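Local atomic coordinates of peroxinectin A (Dictyostelium discoideum, PDB entry 6ERC), a protein that is a secreted haem peroxidase that uses hydrogen peroxide to oxidise phenolic donors, and also acts on iodide and thiocyanate. Residues 29-34 against 399-404; 405-410 against 428-433. One frame throughout, in Å; residues are numbered along the deposited sequence.

In the fold
From the N terminus, the chain leaves strand 24-25 and enters the loop that carries residues 29-34. Interaction 1 brings this loop against the C-terminal end of helix 395-401, across 364 intervening residues. The chain then runs straight from 404 into 405 and opens interaction 2. Seventeen residues separate its segments; they include most of helix 410-413 and all of helix 417-426. The two contacts follow in series and neither encloses the other. The centres of interactions 1 and 2 lie about 15 Å apart, on the same side of the chain's centre. Arg-399 of interaction 1 joins them directly, since its NE probably hydrogen-bonds to Arg-405 O. Helix 395-401 supplies one side of interaction 1, and its Asn-396 bonds to both segments of interaction 2.

Interaction 1 of 2, residues 29-34 against 399-404; sequences LANPIK and RRQLGL
Gln-401 lays the amide end of its side chain over Ala-30, with CD 3.5 Å from Ala-30 CB. Its chain runs extended beyond CG (chi2 -171°) and reaches the backbone of the other segment. There Gln-401 OE1 accepts a hydrogen bond from Asn-31 N at 2.8 Å. The bond is bent, with an N-H...O angle of 143°, and the donor is tilted 29° from the carbonyl plane. The other end of the amide is used too. Gln-401 NE2 donates to a water at 3.1 Å, and this water donates to Asn-31 O at 2.8 Å. One side chain therefore serves Asn-31 N directly and Asn-31 O through the water. Replacing Gln-401 with alanine would probably leave Asn-31 N without this acceptor and the water without its link to the helix. Gln-401 belongs to the last turn of helix 395-401, which ends in a Schellman motif. Gly-403 has positive phi; its N bonds back to Arg-400 O, and Leu-404 N to Arg-399 O. The next residue after Gln-401, Leu-402, reaches Leu-29, with CD2 4.1 Å from Leu-29 CD1. Helix 452-467 flanks this leucine pair: Leu-402 touches Ile-457 and Leu-29 touches Glu-460. Glu-295 accepts hydrogen bonds from Leu-29 N and Ala-30 N.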
loop_
_atom_site.group_PDB
_atom_site.type_symbol
_atom_site.label_atom_id
_atom_site.label_comp_id
_atom_site.label_asym_id
_atom_site.label_seq_id
_atom_site.Cartn_x
_atom_site.Cartn_y
_atom_site.Cartn_z
ATOM N N LEU A 29 -10.839 -14.605 -3.426
ATOM C CA LEU A 29 -10.236 -15.924 -3.573
ATOM C C LEU A 29 -10.987 -16.970 -2.765
ATOM O O LEU A 29 -10.996 -18.147 -3.138
ATOM C CB LEU A 29 -8.772 -15.894 -3.132
ATOM C CG LEU A 29 -7.878 -14.830 -3.768
ATOM C CD1 LEU A 29 -6.461 -14.966 -3.235
ATOM C CD2 LEU A 29 -7.900 -14.933 -5.285
ATOM N N ALA A 30 -11.620 -16.556 -1.668
ATOM C CA ALA A 30 -12.340 -17.453 -0.778
ATOM C C ALA A 30 -13.676 -16.825 -0.408
ATOM O O ALA A 30 -13.792 -15.603 -0.295
ATOM C CB ALA A 30 -11.528 -17.743 0.488
ATOM N N ASN A 31 -14.685 -17.670 -0.226
ATOM C CA ASN A 31 -15.994 -17.171 0.168
ATOM C C ASN A 31 -15.872 -16.358 1.456
ATOM O O ASN A 31 -15.170 -16.772 2.384
ATOM C CB ASN A 31 -16.976 -18.324 0.381
ATOM C CG ASN A 31 -17.447 -18.937 -0.916
ATOM O OD1 ASN A 31 -18.441 -18.503 -1.494
ATOM N ND2 ASN A 31 -16.736 -19.956 -1.381
ATOM N N PRO A 32 -16.517 -15.199 1.546
ATOM C CA PRO A 32 -16.539 -14.474 2.819
ATOM C C PRO A 32 -17.586 -15.032 3.769
ATOM O O PRO A 32 -18.590 -15.617 3.355
ATOM C CB PRO A 32 -16.885 -13.039 2.400
ATOM C CG PRO A 32 -17.667 -13.196 1.147
ATOM C CD PRO A 32 -17.126 -14.416 0.454
ATOM N N ILE A 33 -17.332 -14.855 5.067
ATOM C CA ILE A 33 -18.328 -15.156 6.089
ATOM C C ILE A 33 -19.212 -13.930 6.257
ATOM O O ILE A 33 -18.792 -12.799 5.998
ATOM C CB ILE A 33 -17.677 -15.574 7.426
ATOM C CG1 ILE A 33 -16.725 -14.493 7.943
ATOM C CG2 ILE A 33 -16.945 -16.893 7.267
ATOM C CD1 ILE A 33 -16.279 -14.719 9.379
ATOM N N LYS A 34 -20.453 -14.153 6.688
ATOM C CA LYS A 34 -21.410 -13.062 6.829
ATOM C C LYS A 34 -20.821 -11.935 7.665
ATOM O O LYS A 34 -20.358 -12.151 8.789
ATOM C CB LYS A 34 -22.703 -13.577 7.466
ATOM C CG LYS A 34 -23.394 -14.672 6.669
ATOM C CD LYS A 34 -24.867 -14.808 7.042
ATOM C CE LYS A 34 -25.060 -15.171 8.504
ATOM N NZ LYS A 34 -26.503 -15.375 8.831
ATOM N N ARG A 399 -6.947 -21.068 4.495
ATOM C CA ARG A 399 -5.991 -22.040 3.973
ATOM C C ARG A 399 -6.696 -23.126 3.169
ATOM O O ARG A 399 -6.275 -23.461 2.053
ATOM C CB ARG A 399 -5.189 -22.652 5.124
ATOM C CG ARG A 399 -4.163 -21.709 5.732
ATOM C CD ARG A 399 -3.389 -22.362 6.870
ATOM N NE ARG A 399 -2.619 -23.525 6.429
ATOM C CZ ARG A 399 -1.410 -23.467 5.877
ATOM N NH1 ARG A 399 -0.811 -22.300 5.681
ATOM N NH2 ARG A 399 -0.797 -24.585 5.514
ATOM N N ARG A 400 -7.775 -23.688 3.719
ATOM C CA ARG A 400 -8.531 -24.707 2.998
ATOM C C ARG A 400 -8.972 -24.191 1.633
ATOM O O ARG A 400 -8.808 -24.872 0.614
ATOM C CB ARG A 400 -9.748 -25.148 3.819
ATOM C CG ARG A 400 -9.429 -25.943 5.084
ATOM C CD ARG A 400 -10.706 -26.534 5.704
ATOM N NE ARG A 400 -10.476 -27.162 7.008
ATOM C CZ ARG A 400 -10.680 -26.576 8.188
ATOM N NH1 ARG A 400 -11.127 -25.325 8.258
ATOM N NH2 ARG A 400 -10.435 -27.245 9.308
ATOM N N GLN A 401 -9.534 -22.982 1.595
ATOM C CA GLN A 401 -10.045 -22.430 0.348
ATOM C C GLN A 401 -8.939 -21.977 -0.596
ATOM O O GLN A 401 -9.230 -21.684 -1.761
ATOM C CB GLN A 401 -10.991 -21.266 0.646
ATOM C CG GLN A 401 -12.236 -21.691 1.405
ATOM C CD GLN A 401 -13.275 -20.594 1.507
ATOM O OE1 GLN A 401 -13.915 -20.237 0.518
ATOM N NE2 GLN A 401 -13.453 -20.055 2.707
ATOM N N LEU A 402 -7.694 -21.912 -0.131
ATOM C CA LEU A 402 -6.552 -21.639 -0.993
ATOM C C LEU A 402 -5.841 -22.908 -1.435
ATOM O O LEU A 402 -4.807 -22.822 -2.106
ATOM C CB LEU A 402 -5.555 -20.718 -0.279
ATOM C CG LEU A 402 -6.040 -19.306 0.054
ATOM C CD1 LEU A 402 -5.028 -18.600 0.942
ATOM C CD2 LEU A 402 -6.290 -18.501 -1.211
ATOM N N GLY A 403 -6.363 -24.078 -1.077
ATOM C CA GLY A 403 -5.714 -25.327 -1.417
ATOM C C GLY A 403 -4.597 -25.722 -0.485
ATOM O O GLY A 403 -3.764 -26.555 -0.853
ATOM N N LEU A 404 -4.546 -25.150 0.711
ATOM C CA LEU A 404 -3.525 -25.477 1.691
ATOM C C LEU A 404 -4.107 -26.355 2.793
ATOM O O LEU A 404 -5.318 -26.394 3.019
ATOM C CB LEU A 404 -2.928 -24.200 2.291
ATOM C CG LEU A 404 -2.249 -23.261 1.288
ATOM C CD1 LEU A 404 -1.863 -21.942 1.947
ATOM C CD2 LEU A 404 -1.028 -23.924 0.669
HETATM O O HOH W 1 -15.961 -18.881 4.063
#

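Interaction 2 of 2, residues 405-410 against 428-433; sequences RPVQTW and KSVDDI
Trp-410 receives Val-430 on one face of its indole. Val-430 CG1 sits 3.9 Å from the centroid of the six-membered ring of Trp-410 and 14° off its normal, a CH-pi contact. Val-430 opens a short 3-10 turn, 430-432, in the connection between helices 417-426 and 435-441 of the animal haem peroxidase fold. Ile-433 follows that turn and comes to the same ring obliquely, with CD1 3.7 Å from Trp-410 CZ3. The far end of the indole meets backbone instead: Trp-410 CH2 lies 3.6 Å from Ser-429 C. Lys-428 O lies at the ring edge, near its plane.

The other branch of Val-430 turns to the loop before Trp-410. Val-430 CG2 lies 4.0 Å from Val-407 O, and Val-430 CB is 3.9 Å from Val-407 CG2. Val-430 has CG1 anti to its carbonyl carbon (chi1 -64°), which sends that methyl over the indole while CG2 faces Val-407.

Leu-423 and Lys-424 of helix 417-426 touch Trp-410, and Ile-413 touches Val-407 and Ile-433. Asn-396 of helix 395-401 bonds to both sides: its OD1 accepts from Val-407 N and its ND2 donates to Asp-431 OD1. Asp-412 OD1 accepts from Gln-408 N and Thr-409 N.

The turn that presents Val-430 is also held from within. Asp-432 N bonds to Ser-429 O, and Ile-433 N to Val-430 O. Ser-429 adds an ST turn, in which its OG accepts from Asp-431 N at 3.2 Å with an N-H...O angle of 143°.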
loop_
_atom_site.group_PDB
_atom_site.type_symbol
_atom_site.label_atom_id
_atom_site.label_comp_id
_atom_site.label_asym_id
_atom_site.label_seq_id
_atom_site.Cartn_x
_atom_site.Cartn_y
_atom_site.Cartn_z
ATOM N N ARG A 405 -3.221 -27.074 3.473
ATOM C CA ARG A 405 -3.654 -27.924 4.574
ATOM C C ARG A 405 -3.895 -27.080 5.826
ATOM O O ARG A 405 -3.088 -26.206 6.150
ATOM C CB ARG A 405 -2.607 -28.997 4.872
ATOM C CG ARG A 405 -2.649 -30.191 3.929
ATOM C CD ARG A 405 -1.699 -31.288 4.386
ATOM N NE ARG A 405 -2.088 -32.601 3.877
ATOM C CZ ARG A 405 -3.055 -33.354 4.396
ATOM N NH1 ARG A 405 -3.751 -32.926 5.443
ATOM N NH2 ARG A 405 -3.333 -34.539 3.865
ATOM N N PRO A 406 -4.989 -27.316 6.550
ATOM C CA PRO A 406 -5.226 -26.553 7.780
ATOM C C PRO A 406 -4.321 -27.024 8.907
ATOM O O PRO A 406 -3.889 -28.177 8.948
ATOM C CB PRO A 406 -6.698 -26.837 8.091
ATOM C CG PRO A 406 -6.935 -28.189 7.516
ATOM C CD PRO A 406 -6.067 -28.289 6.292
ATOM N N VAL A 407 -4.029 -26.108 9.825
ATOM C CA VAL A 407 -3.201 -26.437 10.979
ATOM C C VAL A 407 -4.028 -27.230 11.980
ATOM O O VAL A 407 -5.256 -27.102 12.050
ATOM C CB VAL A 407 -2.613 -25.167 11.627
ATOM C CG1 VAL A 407 -1.715 -24.430 10.645
ATOM C CG2 VAL A 407 -3.720 -24.257 12.148
ATOM N N GLN A 408 -3.347 -28.060 12.765
ATOM C CA GLN A 408 -3.994 -28.835 13.814
ATOM C C GLN A 408 -3.703 -28.322 15.215
ATOM O O GLN A 408 -4.582 -28.397 16.076
ATOM C CB GLN A 408 -3.574 -30.307 13.722
ATOM C CG GLN A 408 -4.133 -31.034 12.503
ATOM C CD GLN A 408 -3.923 -32.539 12.571
ATOM O OE1 GLN A 408 -3.033 -33.025 13.273
ATOM N NE2 GLN A 408 -4.751 -33.286 11.846
ATOM N N THR A 409 -2.504 -27.802 15.468
ATOM C CA THR A 409 -2.163 -27.250 16.772
ATOM C C THR A 409 -1.369 -25.966 16.583
ATOM O O THR A 409 -0.997 -25.594 15.466
ATOM C CB THR A 409 -1.370 -28.248 17.630
ATOM O OG1 THR A 409 -0.933 -27.607 18.837
ATOM C CG2 THR A 409 -0.160 -28.779 16.880
ATOM N N TRP A 410 -1.105 -25.291 17.703
ATOM C CA TRP A 410 -0.428 -24.000 17.644
ATOM C C TRP A 410 0.982 -24.148 17.091
ATOM O O TRP A 410 1.468 -23.273 16.364
ATOM C CB TRP A 410 -0.392 -23.360 19.031
ATOM C CG TRP A 410 -1.713 -23.369 19.739
ATOM C CD1 TRP A 410 -2.137 -24.273 20.671
ATOM C CD2 TRP A 410 -2.787 -22.431 19.576
ATOM N NE1 TRP A 410 -3.404 -23.957 21.096
ATOM C CE2 TRP A 410 -3.825 -22.831 20.440
ATOM C CE3 TRP A 410 -2.969 -21.295 18.782
ATOM C CZ2 TRP A 410 -5.029 -22.134 20.533
ATOM C CZ3 TRP A 410 -4.166 -20.606 18.877
ATOM C CH2 TRP A 410 -5.178 -21.028 19.746
ATOM N N LYS A 428 -9.083 -19.250 21.582
ATOM C CA LYS A 428 -9.199 -20.535 22.257
ATOM C C LYS A 428 -8.996 -21.712 21.315
ATOM O O LYS A 428 -8.691 -22.815 21.780
ATOM C CB LYS A 428 -10.565 -20.650 22.947
ATOM C CG LYS A 428 -11.753 -20.734 22.004
ATOM C CD LYS A 428 -13.061 -20.527 22.759
ATOM C CE LYS A 428 -14.273 -20.742 21.861
ATOM N NZ LYS A 428 -14.457 -22.176 21.493
ATOM N N SER A 429 -9.140 -21.500 20.009
ATOM C CA SER A 429 -8.910 -22.542 19.019
ATOM C C SER A 429 -8.132 -21.966 17.847
ATOM O O SER A 429 -8.191 -20.764 17.575
ATOM C CB SER A 429 -10.230 -23.144 18.522
ATOM O OG SER A 429 -10.003 -24.079 17.483
ATOM N N VAL A 430 -7.395 -22.837 17.152
ATOM C CA VAL A 430 -6.699 -22.406 15.942
ATOM C C VAL A 430 -7.705 -21.994 14.877
ATOM O O VAL A 430 -7.472 -21.047 14.117
ATOM C CB VAL A 430 -5.754 -23.511 15.429
ATOM C CG1 VAL A 430 -4.647 -23.781 16.436
ATOM C CG2 VAL A 430 -6.523 -24.788 15.103
ATOM N N ASP A 431 -8.841 -22.687 14.812
ATOM C CA ASP A 431 -9.881 -22.349 13.848
ATOM C C ASP A 431 -10.608 -21.054 14.190
ATOM O O ASP A 431 -11.524 -20.669 13.455
ATOM C CB ASP A 431 -10.883 -23.499 13.748
ATOM C CG ASP A 431 -10.274 -24.749 13.134
ATOM O OD1 ASP A 431 -9.852 -24.691 11.960
ATOM O OD2 ASP A 431 -10.209 -25.787 13.827
ATOM N N ASP A 432 -10.238 -20.384 15.283
ATOM C CA ASP A 432 -10.757 -19.064 15.614
ATOM C C ASP A 432 -9.781 -17.948 15.271
ATOM O O ASP A 432 -10.130 -16.772 15.417
ATOM C CB ASP A 432 -11.101 -18.984 17.106
ATOM C CG ASP A 432 -12.077 -20.055 17.541
ATOM O OD1 ASP A 432 -12.903 -20.484 16.708
ATOM O OD2 ASP A 432 -12.018 -20.464 18.719
ATOM N N ILE A 433 -8.570 -18.284 14.825
ATOM C CA ILE A 433 -7.560 -17.270 14.554
ATOM C C ILE A 433 -7.982 -16.428 13.358
ATOM O O ILE A 433 -8.458 -16.951 12.342
ATOM C CB ILE A 433 -6.191 -17.929 14.309
ATOM C CG1 ILE A 433 -5.774 -18.768 15.524
ATOM C CG2 ILE A 433 -5.139 -16.873 14.030
ATOM C CD1 ILE A 433 -4.535 -19.613 15.300
#